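Local coordinates for molybdate binding protein II (Clostridium pasteurianum, PDB 1GUG) that binds molybdate, and here the related oxyanion tungstate, as a hexamer of small OB-like Mop subunits, with anion sites at the subunit interfaces, at residues I3-Q8 with T56-S61; T22-L27 with K34-I39. All coordinates share one frame; numbering follows the deposited sequence.

Contact 1: I3-Q8 with T56-S61; sequences ISARNQ and TAVVKS. With WO4 (tungstate(VI)ion), chain O.
One side of an inter-subunit oxyanion site of the Mop (TOBE) fold is built where the loop leading into strand 7-18 meets the end of strand 54-59, and both segments reach the same tungstate. Oxygen O4 of the ion takes three bonds: the backbone N of Ser61 at 2.8 Å, Ser61 OG, and the backbone N of Arg6 from the other segment. Ser4 OG binds O2 at 2.8 Å. The extended chain of Lys60, bent at its last torsion (chi4 -68°), brings NZ to O3; NZ is also hydrogen-bonded to Thr62 OG1 of the same chain and to Ile38 O of a third subunit. Ser40 OG and Ser43 OG of that third subunit also bond the ion, which therefore bridges two chains. The guanidinium of Arg6 leads away from the ion to Glu46 of the same subunit, and only its backbone N bonds tungstate.

Behind the site the strands pair antiparallel. Val59 N donates to Asn7 O at 3.1 Å, while the return bond from Asn7 N is weak. Ala5 CB packs on Val58 CG1 at 3.6 Å. Asn7 OD1 accepts from Thr36 N of a second subunit. With CG beside the backbone N (chi1 -61°), Asn7 ND2 donates to Val59 O at 3.2 Å, the acceptor in the amide plane but the donor 48° above the carbonyl plane.

Contact 2: T22-L27 with K34-I39; sequences TAEVVL and KITSII. With WO4 (tungstate(VI)ion), chain N; WO4 (tungstate(VI)ion), chain M.
Val25 N and Ser37 O form a 2.8 Å bond in the middle of the hairpin between strands 22-29 and 33-40, and the N of Ser37 returns an equally short one to Val25 O. This hydrogen-bonded antiparallel pair is repeated at Leu27 with Ile35 and at Ala23 with Ile39, six bonds in all. The Ala23 N bond to Ile39 O is the most bent, at 141°.

Side chains alternate between faces. Ala23, Val25, Leu27, Ile35 and Ile39 share one with Ser37, whose OG bonds Val64 O of a second subunit; Val44 of helix 41-47 packs against Ala23, Val25 and Ile39. On the other, Val26 CG1 crosses the Lys34 chain tightly, 3.5 Å from CG, and Glu24 CG lies 3.9 Å from Thr36 CG2. Thr22 holds OG1 between its backbone N and carbonyl carbon (chi1 56°), from where it bonds O1 of one tungstate at 2.8 Å; its N adds a weak bond to O2. Ile39 CG2 meets a second tungstate without a polar bond. The six paired residues thus satisfy one another's amides, while the backbones of Glu24 and Val26 turn to strand 7-18, and anion binding by hydrogen bonds falls to Thr22 at the strand end.

Overall arrangement
Both contacts are largely buried and belong to one antiparallel sheet, in which strand 7-18 of contact 1 neighbours strand 22-29 of contact 2. They touch directly: Leu27 CD1 lies 3.8 Å from Ala57 N, and Ala57 CB packs on Ile35 CG2. Their chemistry differs with position. Contact 2 is a regular hairpin ladder with an apolar patch against helix 41-47, and it meets tungstate through polar bonds at one strand end; contact 1 pairs strands briefly, then opens into loops whose backbone N-H groups, hydroxyls and lysine face an anion. Subunit interfaces join the two kinds of surface: Ser61 of one chain packs on Thr36 of another, and Ser4 on Ile39 of a third.

Contact 1: I3-Q8 with T56-S61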
loop_
_atom_site.group_PDB
_atom_site.type_symbol
_atom_site.label_atom_id
_atom_site.label_comp_id
_atom_site.label_asym_id
_atom_site.label_seq_id
_atom_site.Cartn_x
_atom_site.Cartn_y
_atom_site.Cartn_z
ATOM N N ILE D 3 12.671 4.674 11.827
ATOM C CA ILE D 3 11.785 4.845 10.677
ATOM C C ILE D 3 10.404 5.269 11.152
ATOM O O ILE D 3 10.008 4.971 12.265
ATOM C CB ILE D 3 11.742 3.541 9.850
ATOM C CG1 ILE D 3 11.109 3.783 8.468
ATOM C CG2 ILE D 3 11.082 2.413 10.644
ATOM C CD1 ILE D 3 11.480 2.746 7.448
ATOM N N SER D 4 9.684 5.979 10.305
ATOM C CA SER D 4 8.375 6.523 10.665
ATOM C C SER D 4 7.295 5.452 10.843
ATOM O O SER D 4 6.300 5.691 11.541
ATOM C CB SER D 4 7.926 7.504 9.584
ATOM O OG SER D 4 7.871 6.883 8.310
ATOM N N ALA D 5 7.466 4.288 10.211
ATOM C CA ALA D 5 6.446 3.226 10.336
ATOM C C ALA D 5 6.184 2.904 11.811
ATOM O O ALA D 5 7.092 2.459 12.511
ATOM C CB ALA D 5 6.885 1.959 9.605
ATOM N N ARG D 6 4.944 3.067 12.262
ATOM C CA ARG D 6 4.620 2.993 13.687
ATOM C C ARG D 6 4.423 1.598 14.247
ATOM O O ARG D 6 4.386 1.419 15.465
ATOM C CB ARG D 6 3.425 3.895 14.013
ATOM C CG ARG D 6 3.764 5.366 13.727
ATOM C CD ARG D 6 2.846 6.384 14.385
ATOM N NE ARG D 6 2.921 6.403 15.857
ATOM C CZ ARG D 6 3.882 7.014 16.556
ATOM N NH1 ARG D 6 4.879 7.647 15.936
ATOM N NH2 ARG D 6 3.851 6.987 17.888
ATOM N N ASN D 7 4.348 0.607 13.375
ATOM C CA ASN D 7 4.116 -0.760 13.826
ATOM C C ASN D 7 5.372 -1.585 13.659
ATOM O O ASN D 7 5.824 -1.799 12.544
ATOM C CB ASN D 7 2.950 -1.370 13.037
ATOM C CG ASN D 7 1.668 -0.586 13.253
ATOM O OD1 ASN D 7 1.115 -0.587 14.352
ATOM N ND2 ASN D 7 1.242 0.158 12.233
ATOM N N GLN D 8 5.959 -1.994 14.781
ATOM C CA GLN D 8 7.198 -2.768 14.733
ATOM C C GLN D 8 7.041 -3.931 15.714
ATOM O O GLN D 8 7.020 -3.740 16.932
ATOM C CB GLN D 8 8.420 -1.870 15.050
ATOM C CG GLN D 8 8.516 -0.691 14.078
ATOM C CD GLN D 8 9.737 0.204 14.277
ATOM O OE1 GLN D 8 10.705 -0.186 14.939
ATOM N NE2 GLN D 8 9.689 1.408 13.695
ATOM N N THR D 56 12.060 -8.532 12.971
ATOM C CA THR D 56 10.972 -7.626 13.308
ATOM C C THR D 56 10.079 -7.376 12.074
ATOM O O THR D 56 10.592 -7.110 11.003
ATOM C CB THR D 56 11.556 -6.291 13.819
ATOM O OG1 THR D 56 12.212 -6.512 15.094
ATOM C CG2 THR D 56 10.461 -5.312 14.187
ATOM N N ALA D 57 8.758 -7.496 12.224
ATOM C CA ALA D 57 7.838 -7.155 11.123
ATOM C C ALA D 57 7.473 -5.679 11.236
ATOM O O ALA D 57 7.222 -5.172 12.337
ATOM C CB ALA D 57 6.587 -8.013 11.184
ATOM N N VAL D 58 7.469 -4.994 10.102
ATOM C CA VAL D 58 7.231 -3.554 10.076
ATOM C C VAL D 58 6.062 -3.202 9.128
ATOM O O VAL D 58 6.028 -3.668 7.978
ATOM C CB VAL D 58 8.533 -2.818 9.631
ATOM C CG1 VAL D 58 8.282 -1.338 9.462
ATOM C CG2 VAL D 58 9.658 -3.065 10.648
ATOM N N VAL D 59 5.092 -2.427 9.633
ATOM C CA VAL D 59 3.930 -1.976 8.830
ATOM C C VAL D 59 3.671 -0.481 8.965
ATOM O O VAL D 59 3.617 0.041 10.075
ATOM C CB VAL D 59 2.624 -2.705 9.257
ATOM C CG1 VAL D 59 1.451 -2.352 8.302
ATOM C CG2 VAL D 59 2.835 -4.196 9.280
ATOM N N LYS D 60 3.497 0.206 7.839
ATOM C CA LYS D 60 3.149 1.630 7.859
ATOM C C LYS D 60 1.698 1.833 8.378
ATOM O O LYS D 60 0.832 1.051 8.027
ATOM C CB LYS D 60 3.303 2.193 6.432
ATOM C CG LYS D 60 3.294 3.742 6.367
ATOM C CD LYS D 60 3.387 4.205 4.903
ATOM C CE LYS D 60 3.609 5.715 4.871
ATOM N NZ LYS D 60 2.401 6.474 5.351
ATOM N N SER D 61 1.442 2.866 9.197
ATOM C CA SER D 61 0.108 3.067 9.814
ATOM C C SER D 61 -1.041 3.162 8.815
ATOM O O SER D 61 -2.163 2.706 9.088
ATOM C CB SER D 61 0.106 4.341 10.690
ATOM O OG SER D 61 1.077 4.254 11.703
HETATM W W WO4 O . 3.807 6.161 9.372
HETATM O O1 WO4 O . 3.964 7.556 10.477
HETATM O O2 WO4 O . 5.230 5.931 8.453
HETATM O O3 WO4 O . 2.504 6.464 8.230
HETATM O O4 WO4 O . 3.355 4.668 10.213
#

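Contact 2: T22-L27 with K34-I39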
loop_
_atom_site.group_PDB
_atom_site.type_symbol
_atom_site.label_atom_id
_atom_site.label_comp_id
_atom_site.label_asym_id
_atom_site.label_seq_id
_atom_site.Cartn_x
_atom_site.Cartn_y
_atom_site.Cartn_z
ATOM N N THR D 22 8.902 -13.247 -5.609
ATOM C CA THR D 22 8.594 -12.966 -4.201
ATOM C C THR D 22 8.913 -14.125 -3.259
ATOM O O THR D 22 9.335 -15.194 -3.699
ATOM C CB THR D 22 7.109 -12.605 -4.017
ATOM O OG1 THR D 22 6.303 -13.665 -4.534
ATOM C CG2 THR D 22 6.724 -11.363 -4.851
ATOM N N ALA D 23 8.722 -13.880 -1.961
ATOM C CA ALA D 23 9.007 -14.856 -0.912
ATOM C C ALA D 23 8.074 -14.548 0.260
ATOM O O ALA D 23 7.752 -13.357 0.512
ATOM C CB ALA D 23 10.454 -14.751 -0.454
ATOM N N GLU D 24 7.618 -15.608 0.937
ATOM C CA GLU D 24 6.698 -15.488 2.075
ATOM C C GLU D 24 7.387 -15.826 3.400
ATOM O O GLU D 24 8.011 -16.890 3.531
ATOM C CB GLU D 24 5.498 -16.408 1.884
ATOM C CG GLU D 24 4.481 -16.320 3.022
ATOM C CD GLU D 24 3.513 -17.470 2.975
ATOM O OE1 GLU D 24 3.872 -18.561 3.481
ATOM O OE2 GLU D 24 2.424 -17.281 2.409
ATOM N N VAL D 25 7.265 -14.927 4.376
ATOM C CA VAL D 25 7.874 -15.124 5.682
ATOM C C VAL D 25 6.780 -15.092 6.735
ATOM O O VAL D 25 5.944 -14.171 6.745
ATOM C CB VAL D 25 8.880 -13.986 6.007
ATOM C CG1 VAL D 25 9.580 -14.227 7.363
ATOM C CG2 VAL D 25 9.879 -13.812 4.855
ATOM N N VAL D 26 6.758 -16.106 7.601
ATOM C CA VAL D 26 5.780 -16.172 8.676
ATOM C C VAL D 26 6.518 -16.092 10.014
ATOM O O VAL D 26 7.469 -16.862 10.251
ATOM C CB VAL D 26 4.985 -17.483 8.625
ATOM C CG1 VAL D 26 3.951 -17.538 9.750
ATOM C CG2 VAL D 26 4.295 -17.635 7.266
ATOM N N LEU D 27 6.114 -15.129 10.839
ATOM C CA LEU D 27 6.736 -14.905 12.152
ATOM C C LEU D 27 5.752 -15.167 13.288
ATOM O O LEU D 27 4.602 -14.754 13.217
ATOM C CB LEU D 27 7.152 -13.440 12.305
ATOM C CG LEU D 27 8.209 -12.748 11.456
ATOM C CD1 LEU D 27 8.481 -11.295 11.963
ATOM C CD2 LEU D 27 9.489 -13.536 11.437
ATOM N N LYS D 34 0.456 -14.435 14.960
ATOM C CA LYS D 34 1.277 -14.789 13.802
ATOM C C LYS D 34 1.199 -13.684 12.747
ATOM O O LYS D 34 0.122 -13.160 12.513
ATOM C CB LYS D 34 0.734 -16.058 13.187
ATOM C CG LYS D 34 1.626 -16.673 12.149
ATOM C CD LYS D 34 1.126 -18.068 11.744
ATOM C CE LYS D 34 1.008 -18.986 12.941
ATOM N NZ LYS D 34 0.804 -20.419 12.533
ATOM N N ILE D 35 2.337 -13.331 12.133
ATOM C CA ILE D 35 2.402 -12.310 11.079
ATOM C C ILE D 35 2.928 -12.934 9.785
ATOM O O ILE D 35 3.941 -13.637 9.808
ATOM C CB ILE D 35 3.385 -11.174 11.480
ATOM C CG1 ILE D 35 2.953 -10.501 12.786
ATOM C CG2 ILE D 35 3.526 -10.136 10.322
ATOM C CD1 ILE D 35 1.647 -9.778 12.677
ATOM N N THR D 36 2.274 -12.629 8.662
ATOM C CA THR D 36 2.679 -13.127 7.351
ATOM C C THR D 36 3.108 -11.952 6.472
ATOM O O THR D 36 2.379 -10.974 6.342
ATOM C CB THR D 36 1.514 -13.848 6.660
ATOM O OG1 THR D 36 1.110 -14.988 7.435
ATOM C CG2 THR D 36 1.956 -14.449 5.324
ATOM N N SER D 37 4.293 -12.068 5.887
ATOM C CA SER D 37 4.888 -11.019 5.058
ATOM C C SER D 37 5.232 -11.547 3.673
ATOM O O SER D 37 5.773 -12.641 3.560
ATOM C CB SER D 37 6.201 -10.564 5.735
ATOM O OG SER D 37 6.997 -9.783 4.866
ATOM N N ILE D 38 4.891 -10.796 2.620
ATOM C CA ILE D 38 5.325 -11.147 1.259
ATOM C C ILE D 38 6.210 -10.002 0.765
ATOM O O ILE D 38 5.746 -8.859 0.665
ATOM C CB ILE D 38 4.142 -11.457 0.314
ATOM C CG1 ILE D 38 3.514 -12.811 0.728
ATOM C CG2 ILE D 38 4.614 -11.496 -1.155
ATOM C CD1 ILE D 38 2.178 -13.124 0.016
ATOM N N ILE D 39 7.490 -10.313 0.536
ATOM C CA ILE D 39 8.519 -9.336 0.127
ATOM C C ILE D 39 9.294 -9.905 -1.055
ATOM O O ILE D 39 8.955 -10.971 -1.540
ATOM C CB ILE D 39 9.494 -9.037 1.301
ATOM C CG1 ILE D 39 10.071 -10.343 1.865
ATOM C CG2 ILE D 39 8.792 -8.224 2.399
ATOM C CD1 ILE D 39 11.300 -10.135 2.824
HETATM W W WO4 N . 5.666 -15.415 -7.786
HETATM O O1 WO4 N . 5.038 -13.880 -7.024
HETATM O O2 WO4 N . 7.345 -15.536 -7.455
HETATM O O3 WO4 N . 4.815 -16.717 -7.056
HETATM O O4 WO4 N . 5.306 -15.343 -9.502
HETATM W W WO4 M . 10.431 -5.431 -0.274
HETATM O O1 WO4 M . 11.601 -6.772 -0.572
HETATM O O2 WO4 M . 10.236 -5.118 1.403
HETATM O O3 WO4 M . 8.877 -5.918 -1.008
HETATM O O4 WO4 M . 10.975 -3.948 -1.143
#